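Local coordinates for protein disulfide isomerase (Pseudomonas aeruginosa, PDB 4N30) that probably takes part in introducing disulfide bonds into proteins, as a thioredoxin-fold oxidoreductase of the DsbA subfamily, at residues 90-95 with 104-109; 122-127 with 144-149. All blocks are in the same frame, centred on the assembly; numbering follows the deposited sequence. Where two conformers were deposited one is given.

Overall arrangement
From the N terminus the chain lays down strands 48-49 and 56-62, helix 67-81 and strand 86-92 before entering helix 99-131. Contact 1 closes the short connection between the last of these strands and the first half of this long helix. Contact 2 follows in series, neither nested nor crossing: the later turns of the same helix receive the loop that runs on to helix 151-160. Helix 99-131 therefore joins the two, and their centres lie 14 Å apart. They also touch directly, through Val109 CG1 and Ala124 CB at 3.9 Å and through Trp90 against Trp122 and Ile125, so the sheet side and the helical side share one packed interior.

Contact 1 (90-95 with 104-109); sequences WRHLPL and HQARLV
His92, the last residue of strand 86-92, leans its imidazole against the helix at Ala106 and Val109, one helical turn apart. Most of the buried surface belongs to these three residues. Ala106 offers its methyl: CB stands 3.5 Å from His92 ND1 and 3.8 Å from His92 CE1, approaching the ring obliquely. Val109 comes from a different direction, its CG2 lying in the plane of the ring at the edge, 3.7 Å from His92 CE1. This methyl branch sits between the valine's own backbone N and carbonyl carbon, while CG1 turns beside the N and faces the later part of the helix. The ring of His92 is carried over to the helix because its CG lies anti to the carbonyl carbon (chi1 -64°).

The indole of Trp90, two residues earlier in the strand, backs one face of the imidazole, with CD1 3.6 Å above the ring plane and displaced toward the rim. The ring thus lies between this indole and the Ala106 methyl, which comes obliquely from the other side, while Val109 CG2 closes the edge at CE1. Its rotation is further fixed by a hydrogen bond between NE2 and OE2 of Glu110, on the same helix as Ala106 and Val109. Ile168 of helix 162-177 also packs on this histidine. The strand is secured on that side too, for Asp171 accepts a hydrogen bond from the backbone N of His92 and forms a salt bridge with Arg91.

The short Ala106 methyl probably lets the flat ring lie close, in a buried setting where the carboxylate of Glu110 holds NE2. The arrangement is that of the DsbA-type thioredoxin fold, in which a strand of the central sheet leads into an inserted helical region and packs back against its long helix.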
loop_
_atom_site.group_PDB
_atom_site.type_symbol
_atom_site.label_atom_id
_atom_site.label_comp_id
_atom_site.label_asym_id
_atom_site.label_seq_id
_atom_site.Cartn_x
_atom_site.Cartn_y
_atom_site.Cartn_z
ATOM N N TRP A 90 -0.833 -1.541 -2.799
ATOM C CA TRP A 90 -0.456 -0.538 -1.819
ATOM C C TRP A 90 -0.184 0.758 -2.559
ATOM O O TRP A 90 0.661 0.715 -3.501
ATOM C CB TRP A 90 0.817 -0.987 -1.109
ATOM C CG TRP A 90 1.397 0.008 -0.108
ATOM C CD1 TRP A 90 2.216 1.087 -0.359
ATOM C CD2 TRP A 90 1.183 0.023 1.326
ATOM N NE1 TRP A 90 2.557 1.700 0.786
ATOM C CE2 TRP A 90 1.974 1.090 1.842
ATOM C CE3 TRP A 90 0.481 -0.831 2.195
ATOM C CZ2 TRP A 90 2.042 1.363 3.207
ATOM C CZ3 TRP A 90 0.588 -0.571 3.558
ATOM C CH2 TRP A 90 1.363 0.518 4.031
ATOM N N ARG A 91 -0.730 1.870 -2.131
ATOM C CA ARG A 91 -0.390 3.178 -2.667
ATOM C C ARG A 91 0.148 4.013 -1.543
ATOM O O ARG A 91 -0.374 4.062 -0.434
ATOM C CB ARG A 91 -1.660 3.833 -3.258
ATOM C CG ARG A 91 -2.403 2.998 -4.316
ATOM C CD ARG A 91 -1.561 2.578 -5.490
ATOM N NE ARG A 91 -1.370 3.762 -6.220
ATOM C CZ ARG A 91 -2.220 4.277 -7.126
ATOM N NH1 ARG A 91 -3.386 3.706 -7.415
ATOM N NH2 ARG A 91 -1.900 5.435 -7.703
ATOM N N HIS A 92 1.187 4.805 -1.785
ATOM C CA HIS A 92 1.830 5.582 -0.727
ATOM C C HIS A 92 1.111 6.818 -0.412
ATOM O O HIS A 92 0.949 7.707 -1.298
ATOM C CB HIS A 92 3.285 5.884 -1.119
ATOM C CG HIS A 92 4.102 4.690 -1.233
ATOM N ND1 HIS A 92 4.549 3.987 -0.155
ATOM C CD2 HIS A 92 4.634 4.074 -2.374
ATOM C CE1 HIS A 92 5.288 2.959 -0.607
ATOM N NE2 HIS A 92 5.313 2.982 -1.957
ATOM N N LEU A 93 0.828 7.030 0.889
ATOM C CA LEU A 93 0.452 8.316 1.366
ATOM C C LEU A 93 0.996 8.457 2.781
ATOM O O LEU A 93 0.263 8.585 3.734
ATOM C CB LEU A 93 -1.055 8.493 1.305
ATOM C CG LEU A 93 -1.606 9.869 1.705
ATOM C CD1 LEU A 93 -1.040 10.912 0.748
ATOM C CD2 LEU A 93 -3.133 9.887 1.664
ATOM N N PRO A 94 2.322 8.705 2.875
ATOM C CA PRO A 94 2.890 9.043 4.167
ATOM C C PRO A 94 2.357 10.399 4.582
ATOM O O PRO A 94 2.489 11.372 3.836
ATOM C CB PRO A 94 4.418 9.099 3.884
ATOM C CG PRO A 94 4.487 9.300 2.385
ATOM C CD PRO A 94 3.321 8.585 1.790
ATOM N N LEU A 95 1.806 10.523 5.756
ATOM C CA LEU A 95 1.110 11.754 6.192
ATOM C C LEU A 95 2.149 12.691 6.764
ATOM O O LEU A 95 3.087 12.293 7.448
ATOM C CB LEU A 95 0.053 11.457 7.256
ATOM C CG LEU A 95 -1.100 10.554 6.734
ATOM C CD1 LEU A 95 -2.021 10.286 7.929
ATOM C CD2 LEU A 95 -1.801 11.250 5.569
ATOM N N HIS A 104 10.843 7.853 4.746
ATOM C CA HIS A 104 11.987 6.934 4.626
ATOM C C HIS A 104 11.448 5.505 4.559
ATOM O O HIS A 104 12.004 4.706 3.779
ATOM C CB HIS A 104 12.733 7.093 5.987
ATOM C CG HIS A 104 13.860 6.121 6.169
ATOM N ND1 HIS A 104 14.883 5.990 5.238
ATOM C CD2 HIS A 104 14.041 5.225 7.161
ATOM C CE1 HIS A 104 15.719 5.037 5.715
ATOM N NE2 HIS A 104 15.210 4.551 6.877
ATOM N N GLN A 105 10.394 5.158 5.319
ATOM C CA GLN A 105 9.876 3.800 5.297
ATOM C C GLN A 105 9.205 3.489 3.966
ATOM O O GLN A 105 9.336 2.320 3.478
ATOM C CB GLN A 105 8.956 3.617 6.489
ATOM C CG GLN A 105 9.818 3.570 7.767
ATOM C CD GLN A 105 9.007 3.902 9.028
ATOM O OE1 GLN A 105 7.735 3.734 9.076
ATOM N NE2 GLN A 105 9.677 4.335 10.033
ATOM N N ALA A 106 8.541 4.460 3.309
ATOM C CA ALA A 106 8.016 4.246 1.992
ATOM C C ALA A 106 9.166 3.878 1.012
ATOM O O ALA A 106 9.027 3.013 0.156
ATOM C CB ALA A 106 7.233 5.491 1.541
ATOM N N ARG A 107 10.259 4.603 1.139
ATOM C CA ARG A 107 11.390 4.302 0.256
ATOM C C ARG A 107 11.970 2.951 0.552
ATOM O O ARG A 107 12.364 2.234 -0.421
ATOM C CB ARG A 107 12.429 5.405 0.400
ATOM C CG ARG A 107 12.039 6.814 -0.077
ATOM C CD ARG A 107 13.093 7.885 0.122
ATOM N NE ARG A 107 12.524 9.188 0.155
ATOM C CZ ARG A 107 12.401 9.961 1.261
ATOM N NH1 ARG A 107 13.030 9.673 2.394
ATOM N NH2 ARG A 107 11.857 11.150 1.065
ATOM N N LEU A 108 12.069 2.522 1.770
ATOM C CA LEU A 108 12.594 1.216 2.123
ATOM C C LEU A 108 11.743 0.129 1.470
ATOM O O LEU A 108 12.307 -0.827 0.871
ATOM C CB LEU A 108 12.601 0.963 3.624
ATOM C CG LEU A 108 13.657 1.712 4.350
ATOM C CD1 LEU A 108 13.448 1.501 5.847
ATOM C CD2 LEU A 108 15.043 1.270 3.929
ATOM N N VAL A 109 10.412 0.285 1.447
ATOM C CA VAL A 109 9.609 -0.828 0.942
ATOM C C VAL A 109 9.732 -0.879 -0.639
ATOM O O VAL A 109 9.750 -1.971 -1.250
ATOM C CB VAL A 109 8.137 -0.894 1.389
ATOM C CG1 VAL A 109 8.060 -1.045 2.889
ATOM C CG2 VAL A 109 7.327 0.291 0.893
#

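Contact 2 (122-127 with 144-149); sequences WSAIDA and LDFPEL
The inserted helical region of the DsbA-like fold is closed here by a loop that returns along its long helix, setting Phe146 and Leu144 against Ser123, Ala124 and Ala127. The touching side-chain atoms are all carbons; Ser123 takes part through CB, while its OG is hydrogen-bonded to the backbone O of Lys119. Phe146 contributes the largest share: the far end of its ring reaches the helix, CZ lying 3.6 Å from Ser123 CB and CE2 3.6 Å from the backbone N of Ala124. Both of those atoms approach the ring obliquely, whereas the methyl of Ala124 sits at the ring edge, in its plane, with CB 3.9 Å from Phe146 CE2. The phenyl group extends away from the loop because its CG is anti to the backbone N (chi1 -170°).

Leu144 extends in the same manner and adds a second point of attachment one helical turn further on, where CD1 meets Ala127 CB at 3.9 Å. Its side chain also packs on Ile128 and Gln131 of the same helix, and OE1 of Gln131 accepts a hydrogen bond from the backbone N of Asp145, so a polar bond backs the apolar contact.

Beyond Phe146 the loop folds over in a type I turn, closed by the hydrogen bond from Leu149 N to Phe146 O, 3.0 Å. The turn brings Leu149 back over the aromatic ring, its CG 3.9 Å above the centre of one face. Helix 151-160 starts just after this turn, and in this protein a disulfide between Cys111 and Cys157 joins it covalently to helix 99-131. The loop packing links successive helices of the helical insert characteristic of DsbA-type thioredoxin folds.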
loop_
_atom_site.group_PDB
_atom_site.type_symbol
_atom_site.label_atom_id
_atom_site.label_comp_id
_atom_site.label_asym_id
_atom_site.label_seq_id
_atom_site.Cartn_x
_atom_site.Cartn_y
_atom_site.Cartn_z
ATOM N N TRP A 122 5.968 -6.903 0.463
ATOM C CA TRP A 122 4.980 -7.107 1.511
ATOM C C TRP A 122 5.580 -7.614 2.799
ATOM O O TRP A 122 5.100 -7.221 3.851
ATOM C CB TRP A 122 3.852 -8.032 0.988
ATOM C CG TRP A 122 3.028 -7.353 -0.036
ATOM C CD1 TRP A 122 3.114 -7.501 -1.420
ATOM C CD2 TRP A 122 1.985 -6.402 0.181
ATOM N NE1 TRP A 122 2.226 -6.671 -2.065
ATOM C CE2 TRP A 122 1.480 -6.001 -1.121
ATOM C CE3 TRP A 122 1.384 -5.809 1.350
ATOM C CZ2 TRP A 122 0.489 -5.050 -1.248
ATOM C CZ3 TRP A 122 0.350 -4.886 1.194
ATOM C CH2 TRP A 122 -0.077 -4.505 -0.117
ATOM N N SER A 123 6.680 -8.344 2.717
ATOM C CA SER A 123 7.397 -8.701 3.919
ATOM C C SER A 123 8.011 -7.483 4.578
ATOM O O SER A 123 8.010 -7.400 5.817
ATOM C CB SER A 123 8.468 -9.775 3.657
ATOM O OG SER A 123 7.840 -10.987 3.351
ATOM N N ALA A 124 8.462 -6.515 3.800
ATOM C CA ALA A 124 9.108 -5.294 4.361
ATOM C C ALA A 124 7.995 -4.475 5.002
ATOM O O ALA A 124 8.229 -3.777 6.022
ATOM C CB ALA A 124 9.858 -4.506 3.323
ATOM N N ILE A 125 6.801 -4.405 4.371
ATOM C CA ILE A 125 5.657 -3.695 5.013
ATOM C C ILE A 125 5.384 -4.269 6.416
ATOM O O ILE A 125 5.253 -3.539 7.437
ATOM C CB ILE A 125 4.413 -3.799 4.113
ATOM C CG1 ILE A 125 4.584 -2.851 2.914
ATOM C CG2 ILE A 125 3.118 -3.415 4.932
ATOM C CD1 ILE A 125 3.516 -2.852 1.894
ATOM N N ASP A 126 5.298 -5.613 6.532
ATOM C CA ASP A 126 5.088 -6.245 7.849
ATOM C C ASP A 126 6.208 -5.941 8.798
ATOM O O ASP A 126 6.011 -5.642 9.998
ATOM C CB ASP A 126 4.964 -7.786 7.715
ATOM C CG ASP A 126 3.669 -8.230 7.063
ATOM O OD1 ASP A 126 2.748 -7.444 7.015
ATOM O OD2 ASP A 126 3.683 -9.404 6.549
ATOM N N ALA A 127 7.425 -6.068 8.304
ATOM C CA ALA A 127 8.567 -5.854 9.203
ATOM C C ALA A 127 8.574 -4.428 9.723
ATOM O O ALA A 127 8.890 -4.200 10.909
ATOM C CB ALA A 127 9.874 -6.133 8.433
ATOM N N LEU A 144 16.115 -0.991 9.399
ATOM C CA LEU A 144 15.197 -2.140 9.355
ATOM C C LEU A 144 15.948 -3.421 9.599
ATOM O O LEU A 144 16.994 -3.629 8.930
ATOM C CB LEU A 144 14.505 -2.179 7.946
ATOM C CG LEU A 144 13.500 -3.320 7.801
ATOM C CD1 LEU A 144 12.323 -3.057 8.723
ATOM C CD2 LEU A 144 12.972 -3.191 6.355
ATOM N N ASP A 145 15.492 -4.297 10.503
ATOM C CA ASP A 145 16.104 -5.632 10.673
ATOM C C ASP A 145 15.427 -6.589 9.729
ATOM O O ASP A 145 14.316 -7.052 9.960
ATOM C CB ASP A 145 15.810 -6.085 12.126
ATOM C CG ASP A 145 16.578 -7.307 12.520
ATOM O OD1 ASP A 145 17.257 -7.916 11.663
ATOM O OD2 ASP A 145 16.485 -7.668 13.698
ATOM N N PHE A 146 16.055 -6.858 8.604
ATOM C CA PHE A 146 15.392 -7.740 7.613
ATOM C C PHE A 146 16.522 -8.474 6.949
ATOM O O PHE A 146 16.920 -8.121 5.828
ATOM C CB PHE A 146 14.589 -6.884 6.575
ATOM C CG PHE A 146 13.649 -7.714 5.638
ATOM C CD1 PHE A 146 13.768 -9.110 5.499
ATOM C CD2 PHE A 146 12.718 -7.072 4.825
ATOM C CE1 PHE A 146 12.882 -9.846 4.654
ATOM C CE2 PHE A 146 11.867 -7.795 3.973
ATOM C CZ PHE A 146 11.968 -9.181 3.875
ATOM N N PRO A 147 17.066 -9.491 7.635
ATOM C CA PRO A 147 18.369 -10.061 7.160
ATOM C C PRO A 147 18.305 -10.885 5.905
ATOM O O PRO A 147 19.373 -11.173 5.361
ATOM C CB PRO A 147 18.897 -10.870 8.372
ATOM C CG PRO A 147 17.639 -11.279 9.068
ATOM C CD PRO A 147 16.585 -10.188 8.860
ATOM N N GLU A 148 17.122 -11.218 5.449
ATOM C CA GLU A 148 17.024 -11.888 4.119
ATOM C C GLU A 148 17.305 -10.917 2.968
ATOM O O GLU A 148 17.623 -11.380 1.835
ATOM C CB GLU A 148 15.644 -12.487 3.960
ATOM C CG GLU A 148 15.416 -13.666 4.943
ATOM C CD GLU A 148 15.085 -13.190 6.357
ATOM O OE1 GLU A 148 14.666 -12.018 6.519
ATOM O OE2 GLU A 148 15.245 -13.998 7.303
ATOM N N LEU A 149 17.258 -9.606 3.221
ATOM C CA LEU A 149 17.635 -8.623 2.233
ATOM C C LEU A 149 19.046 -8.187 2.472
ATOM O O LEU A 149 19.598 -8.393 3.552
ATOM C CB LEU A 149 16.687 -7.412 2.280
ATOM C CG LEU A 149 15.237 -7.702 1.806
ATOM C CD1 LEU A 149 14.584 -6.403 1.349
ATOM C CD2 LEU A 149 15.176 -8.659 0.616
#